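Local structure of uncharacterized protein conserved in bacteria (Cupriavidus necator, 5DMH) at residues C147-E152 against A233-L239; L51-M56 against P263-R267. The protein catalyses the ATP-dependent phosphorylation of 3-oxo-tetronate to 3-oxo-tetronate 4-phosphate, as a member of the four-carbon acid sugar kinase family. All coordinates share one frame; numbering follows the deposited sequence.

Overall arrangement
Both contacts belong to the sugar-binding N-terminal half of the kinase and lie away from the ADP pocket. Along the chain the order is 51-56, 147-152, 233-239, 263-267, so contact 1 falls between the two halves of contact 2. Their centres are about 17 Å apart and their nearest atoms about 5 Å, without touching. Contact 1 sets the loop that leaves strand 144-147 against the start of helix 236-245; contact 2 sets the end of helix 41-53 against helix 262-268. Strand 251-254, a parallel neighbour of 144-147, comes between helices 236-245 and 262-268 in sequence, and together the contacts tie early segments of this half to late ones.

Contact 1: C147-E152 against A233-L239; sequences CPAFPE and AVSDADL
P151 and L239 reach toward each other where the loop leaving strand 144-147 passes the first turn of helix 236-245, within the sugar-binding N-terminal domain. P151 CD comes within 3.5 Å of L239 CD1, tight for two carbons. L239 divides its two methyls between neighbours: CD1 goes to the proline, while CD2 lies 3.8 Å from C147 SG. The cysteine sulfur gets there because it stands anti to the backbone N (chi1 -170°), and it also brushes the methyl of A233. Next to it, A149 CB and A233 CB face each other at 3.8 Å, closing a small apolar layer that L242 and I157 extend from outside the two segments.

The helix start is held by its own polar groups. S235 is the N-cap, its OG accepting from D238 N at 3.1 Å, and the D238 carboxylate turns back so that OD2 takes V234 N in an almost straight bond (177°), met on the anti side.

At the solvent-facing end of the contact the D236 side chain crosses the proline ring at a slant, with OD1 3.4 Å from P151 CG. No direct hydrogen bond joins the two segments; instead one water accepts from E152 N and donates to D236 OD1, 2.6 Å from that oxygen.

Contact 2: L51-M56 against P263-R267; sequences LVRNGM and PENFR
R267 reaches across from helix 262-268 to the backbone carbonyl of N54. From CB its chain runs extended through CG and CD (chi2 -165°), then bends at chi3 (-70°), which brings the guanidinium back over its own helix, one face lying above P263 C and E264 N. NE and NH2 both go to a single oxygen, E264 OE1, in a side-on salt bridge with NH2 at 2.7 Å; the other oxygen of that carboxylate pairs with R268. NH1 points the opposite way and donates to N54 O at 2.9 Å, nearly straight at 169° and close to the guanidinium plane. Water carries the grip further, one molecule linking NH1 to G55 O and another linking N54 OD1 to NH2, the latter weakly on the arginine side, while N54 ND2 bonds back to T50 O.

The carbonyl it grips belongs to a Schellman motif that ends helix 41-53: G55, at positive phi, is the C-prime residue, with M56 N bonded to L51 O and G55 N to V52 O. Beside the same carbonyl, the P263 ring fits against this helix end, CG meeting N54 CB at 3.8 Å and L51 CD2 at 4.2 Å. The selenomethionine M56 crosses that ring at about a right angle, CG 3.8 Å from P263 CB, before its bent chain makes a Met-aromatic contact with F266, M56 CE lying 3.8 Å from F266 CD2.

Contact 1: C147-E152 against A233-L239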
loop_
_atom_site.group_PDB
_atom_site.type_symbol
_atom_site.label_atom_id
_atom_site.label_comp_id
_atom_site.label_asym_id
_atom_site.label_seq_id
_atom_site.Cartn_x
_atom_site.Cartn_y
_atom_site.Cartn_z
ATOM N N CYS A 147 -2.959 11.467 7.562
ATOM C CA CYS A 147 -3.670 10.598 8.482
ATOM C C CYS A 147 -3.549 9.145 8.097
ATOM O O CYS A 147 -4.379 8.623 7.333
ATOM C CB CYS A 147 -5.163 10.944 8.504
ATOM S SG CYS A 147 -6.052 10.080 9.837
ATOM N N PRO A 148 -2.541 8.471 8.648
ATOM C CA PRO A 148 -2.412 7.025 8.404
ATOM C C PRO A 148 -3.334 6.120 9.230
ATOM O O PRO A 148 -3.175 4.907 9.156
ATOM C CB PRO A 148 -0.962 6.755 8.762
ATOM C CG PRO A 148 -0.626 7.810 9.835
ATOM C CD PRO A 148 -1.380 9.027 9.378
ATOM N N ALA A 149 -4.277 6.668 10.003
ATOM C CA ALA A 149 -5.108 5.821 10.861
ATOM C C ALA A 149 -5.935 4.783 10.075
ATOM O O ALA A 149 -6.411 5.047 8.943
ATOM C CB ALA A 149 -6.018 6.684 11.714
ATOM N N PHE A 150 -6.144 3.626 10.702
ATOM C CA PHE A 150 -6.806 2.509 10.056
ATOM C C PHE A 150 -7.332 1.583 11.164
ATOM O O PHE A 150 -6.762 0.527 11.419
ATOM C CB PHE A 150 -5.757 1.786 9.168
ATOM C CG PHE A 150 -6.334 0.796 8.163
ATOM C CD1 PHE A 150 -7.668 0.427 8.176
ATOM C CD2 PHE A 150 -5.507 0.249 7.194
ATOM C CE1 PHE A 150 -8.161 -0.458 7.261
ATOM C CE2 PHE A 150 -5.992 -0.637 6.269
ATOM C CZ PHE A 150 -7.327 -1.000 6.293
ATOM N N PRO A 151 -8.403 2.005 11.854
ATOM C CA PRO A 151 -8.887 1.244 13.010
ATOM C C PRO A 151 -9.164 -0.231 12.730
ATOM O O PRO A 151 -8.910 -1.078 13.593
ATOM C CB PRO A 151 -10.191 1.973 13.377
ATOM C CG PRO A 151 -9.861 3.414 13.061
ATOM C CD PRO A 151 -9.070 3.313 11.745
ATOM N N GLU A 152 -9.683 -0.535 11.550
ATOM C CA GLU A 152 -10.000 -1.899 11.171
ATOM C C GLU A 152 -8.755 -2.793 11.235
ATOM O O GLU A 152 -8.861 -4.026 11.377
ATOM C CB GLU A 152 -10.584 -1.916 9.754
ATOM C CG GLU A 152 -11.256 -3.226 9.317
ATOM C CD GLU A 152 -11.495 -3.340 7.794
ATOM O OE1 GLU A 152 -11.147 -2.409 7.012
ATOM O OE2 GLU A 152 -11.984 -4.412 7.359
ATOM N N ALA A 233 -7.183 10.417 14.815
ATOM C CA ALA A 233 -8.379 9.653 14.525
ATOM C C ALA A 233 -8.349 8.434 15.424
ATOM O O ALA A 233 -7.411 7.624 15.353
ATOM C CB ALA A 233 -8.433 9.228 13.072
ATOM N N VAL A 234 -9.336 8.359 16.310
ATOM C CA VAL A 234 -9.410 7.274 17.304
ATOM C C VAL A 234 -10.476 6.246 16.977
ATOM O O VAL A 234 -10.660 5.278 17.729
ATOM C CB VAL A 234 -9.625 7.816 18.724
ATOM C CG1 VAL A 234 -8.641 8.915 19.027
ATOM C CG2 VAL A 234 -11.060 8.331 18.923
ATOM N N SER A 235 -11.137 6.427 15.836
ATOM C CA SER A 235 -12.249 5.575 15.421
ATOM C C SER A 235 -12.549 5.800 13.961
ATOM O O SER A 235 -12.094 6.795 13.370
ATOM C CB SER A 235 -13.474 5.948 16.230
ATOM O OG SER A 235 -13.808 7.261 15.919
ATOM N N ASP A 236 -13.326 4.887 13.373
ATOM C CA ASP A 236 -13.813 5.070 12.011
ATOM C C ASP A 236 -14.688 6.327 11.942
ATOM O O ASP A 236 -14.685 7.040 10.936
ATOM C CB ASP A 236 -14.592 3.862 11.501
ATOM C CG ASP A 236 -13.696 2.698 11.091
ATOM O OD1 ASP A 236 -12.464 2.851 10.983
ATOM O OD2 ASP A 236 -14.252 1.607 10.887
ATOM N N ALA A 237 -15.429 6.609 13.010
ATOM C CA ALA A 237 -16.227 7.827 13.032
ATOM C C ALA A 237 -15.351 9.071 12.800
ATOM O O ALA A 237 -15.742 9.976 12.068
ATOM C CB ALA A 237 -17.017 7.953 14.325
ATOM N N ASP A 238 -14.166 9.113 13.417
ATOM C CA ASP A 238 -13.267 10.233 13.213
ATOM C C ASP A 238 -12.825 10.288 11.757
ATOM O O ASP A 238 -12.722 11.361 11.195
ATOM C CB ASP A 238 -12.030 10.162 14.131
ATOM C CG ASP A 238 -12.315 10.582 15.543
ATOM O OD1 ASP A 238 -13.443 11.078 15.856
ATOM O OD2 ASP A 238 -11.388 10.439 16.367
ATOM N N LEU A 239 -12.607 9.131 11.127
ATOM C CA LEU A 239 -12.179 9.110 9.732
ATOM C C LEU A 239 -13.258 9.690 8.803
ATOM O O LEU A 239 -12.953 10.440 7.854
ATOM C CB LEU A 239 -11.771 7.692 9.325
ATOM C CG LEU A 239 -10.426 7.201 9.894
ATOM C CD1 LEU A 239 -10.241 5.744 9.575
ATOM C CD2 LEU A 239 -9.259 8.024 9.370
HETATM O O HOH W 1 -10.760 1.423 9.552
#

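Contact 2: L51-M56 against P263-R267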
loop_
_atom_site.group_PDB
_atom_site.type_symbol
_atom_site.label_atom_id
_atom_site.label_comp_id
_atom_site.label_asym_id
_atom_site.label_seq_id
_atom_site.Cartn_x
_atom_site.Cartn_y
_atom_site.Cartn_z
ATOM N N LEU A 51 -12.238 2.271 -1.541
ATOM C CA LEU A 51 -13.064 3.060 -2.449
ATOM C C LEU A 51 -14.199 2.244 -3.084
ATOM O O LEU A 51 -15.342 2.704 -3.126
ATOM C CB LEU A 51 -12.194 3.699 -3.526
ATOM C CG LEU A 51 -11.265 4.776 -2.982
ATOM C CD1 LEU A 51 -10.256 5.147 -4.063
ATOM C CD2 LEU A 51 -12.044 5.979 -2.521
ATOM N N VAL A 52 -13.897 1.031 -3.561
ATOM C CA VAL A 52 -14.922 0.186 -4.158
ATOM C C VAL A 52 -16.000 -0.153 -3.140
ATOM O O VAL A 52 -17.185 -0.090 -3.435
ATOM C CB VAL A 52 -14.305 -1.108 -4.732
ATOM C CG1 VAL A 52 -15.383 -2.138 -5.060
ATOM C CG2 VAL A 52 -13.436 -0.766 -5.943
ATOM N N ARG A 53 -15.578 -0.493 -1.928
ATOM C CA ARG A 53 -16.522 -0.887 -0.889
ATOM C C ARG A 53 -17.407 0.258 -0.443
ATOM O O ARG A 53 -18.457 0.026 0.158
ATOM C CB ARG A 53 -15.790 -1.476 0.313
ATOM C CG ARG A 53 -15.354 -2.941 0.082
ATOM C CD ARG A 53 -14.253 -3.341 1.028
ATOM N NE ARG A 53 -14.654 -3.444 2.442
ATOM C CZ ARG A 53 -15.245 -4.504 3.000
ATOM N NH1 ARG A 53 -15.595 -5.567 2.287
ATOM N NH2 ARG A 53 -15.500 -4.496 4.292
ATOM N N ASN A 54 -16.985 1.490 -0.727
ATOM C CA ASN A 54 -17.768 2.658 -0.360
ATOM C C ASN A 54 -18.389 3.361 -1.555
ATOM O O ASN A 54 -18.834 4.494 -1.442
ATOM C CB ASN A 54 -16.951 3.639 0.485
ATOM C CG ASN A 54 -16.783 3.155 1.902
ATOM O OD1 ASN A 54 -17.608 3.451 2.787
ATOM N ND2 ASN A 54 -15.730 2.389 2.128
ATOM N N GLY A 55 -18.443 2.659 -2.688
ATOM C CA GLY A 55 -19.315 3.041 -3.776
ATOM C C GLY A 55 -18.659 3.767 -4.935
ATOM O O GLY A 55 -19.368 4.421 -5.689
HETATM N N MSE A 56 -17.335 3.683 -5.090
HETATM C CA MSE A 56 -16.698 4.294 -6.268
HETATM C C MSE A 56 -16.068 3.224 -7.156
HETATM O O MSE A 56 -15.248 2.451 -6.693
HETATM C CB MSE A 56 -15.636 5.320 -5.874
HETATM C CG MSE A 56 -16.185 6.634 -5.372
HETATM SE SE MSE A 56 -14.705 7.911 -5.002
HETATM C CE MSE A 56 -14.821 8.983 -6.638
ATOM N N PRO A 263 -16.087 9.005 -0.977
ATOM C CA PRO A 263 -17.224 8.777 -1.886
ATOM C C PRO A 263 -18.495 9.472 -1.445
ATOM O O PRO A 263 -19.231 10.014 -2.265
ATOM C CB PRO A 263 -17.393 7.251 -1.836
ATOM C CG PRO A 263 -16.035 6.753 -1.561
ATOM C CD PRO A 263 -15.455 7.739 -0.576
ATOM N N GLU A 264 -18.761 9.486 -0.151
ATOM C CA GLU A 264 -19.959 10.155 0.332
ATOM C C GLU A 264 -19.934 11.655 0.020
ATOM O O GLU A 264 -20.968 12.232 -0.307
ATOM C CB GLU A 264 -20.146 9.910 1.827
ATOM C CG GLU A 264 -21.428 10.457 2.378
ATOM C CD GLU A 264 -22.656 9.745 1.845
ATOM O OE1 GLU A 264 -22.527 8.590 1.396
ATOM O OE2 GLU A 264 -23.755 10.343 1.881
ATOM N N ASN A 265 -18.771 12.302 0.123
ATOM C CA ASN A 265 -18.672 13.699 -0.309
ATOM C C ASN A 265 -19.179 13.898 -1.737
ATOM O O ASN A 265 -19.929 14.827 -2.009
ATOM C CB ASN A 265 -17.235 14.200 -0.255
ATOM C CG ASN A 265 -16.714 14.360 1.150
ATOM O OD1 ASN A 265 -17.475 14.593 2.117
ATOM N ND2 ASN A 265 -15.391 14.274 1.275
ATOM N N PHE A 266 -18.753 13.041 -2.658
ATOM C CA PHE A 266 -19.146 13.223 -4.059
ATOM C C PHE A 266 -20.631 12.929 -4.256
ATOM O O PHE A 266 -21.301 13.584 -5.038
ATOM C CB PHE A 266 -18.274 12.367 -4.985
ATOM C CG PHE A 266 -16.820 12.758 -4.959
ATOM C CD1 PHE A 266 -16.421 13.992 -5.451
ATOM C CD2 PHE A 266 -15.865 11.911 -4.437
ATOM C CE1 PHE A 266 -15.085 14.364 -5.417
ATOM C CE2 PHE A 266 -14.507 12.286 -4.393
ATOM C CZ PHE A 266 -14.130 13.507 -4.884
ATOM N N ARG A 267 -21.147 11.950 -3.534
ATOM C CA ARG A 267 -22.574 11.655 -3.588
ATOM C C ARG A 267 -23.388 12.857 -3.118
ATOM O O ARG A 267 -24.352 13.273 -3.773
ATOM C CB ARG A 267 -22.888 10.424 -2.732
ATOM C CG ARG A 267 -22.588 9.109 -3.417
ATOM C CD ARG A 267 -23.237 7.946 -2.693
ATOM N NE ARG A 267 -22.605 7.685 -1.399
ATOM C CZ ARG A 267 -21.546 6.908 -1.206
ATOM N NH1 ARG A 267 -20.965 6.274 -2.222
ATOM N NH2 ARG A 267 -21.059 6.753 0.023
HETATM O O HOH W 2 -19.645 5.051 2.144
HETATM O O HOH W 3 -21.690 5.553 -5.029
#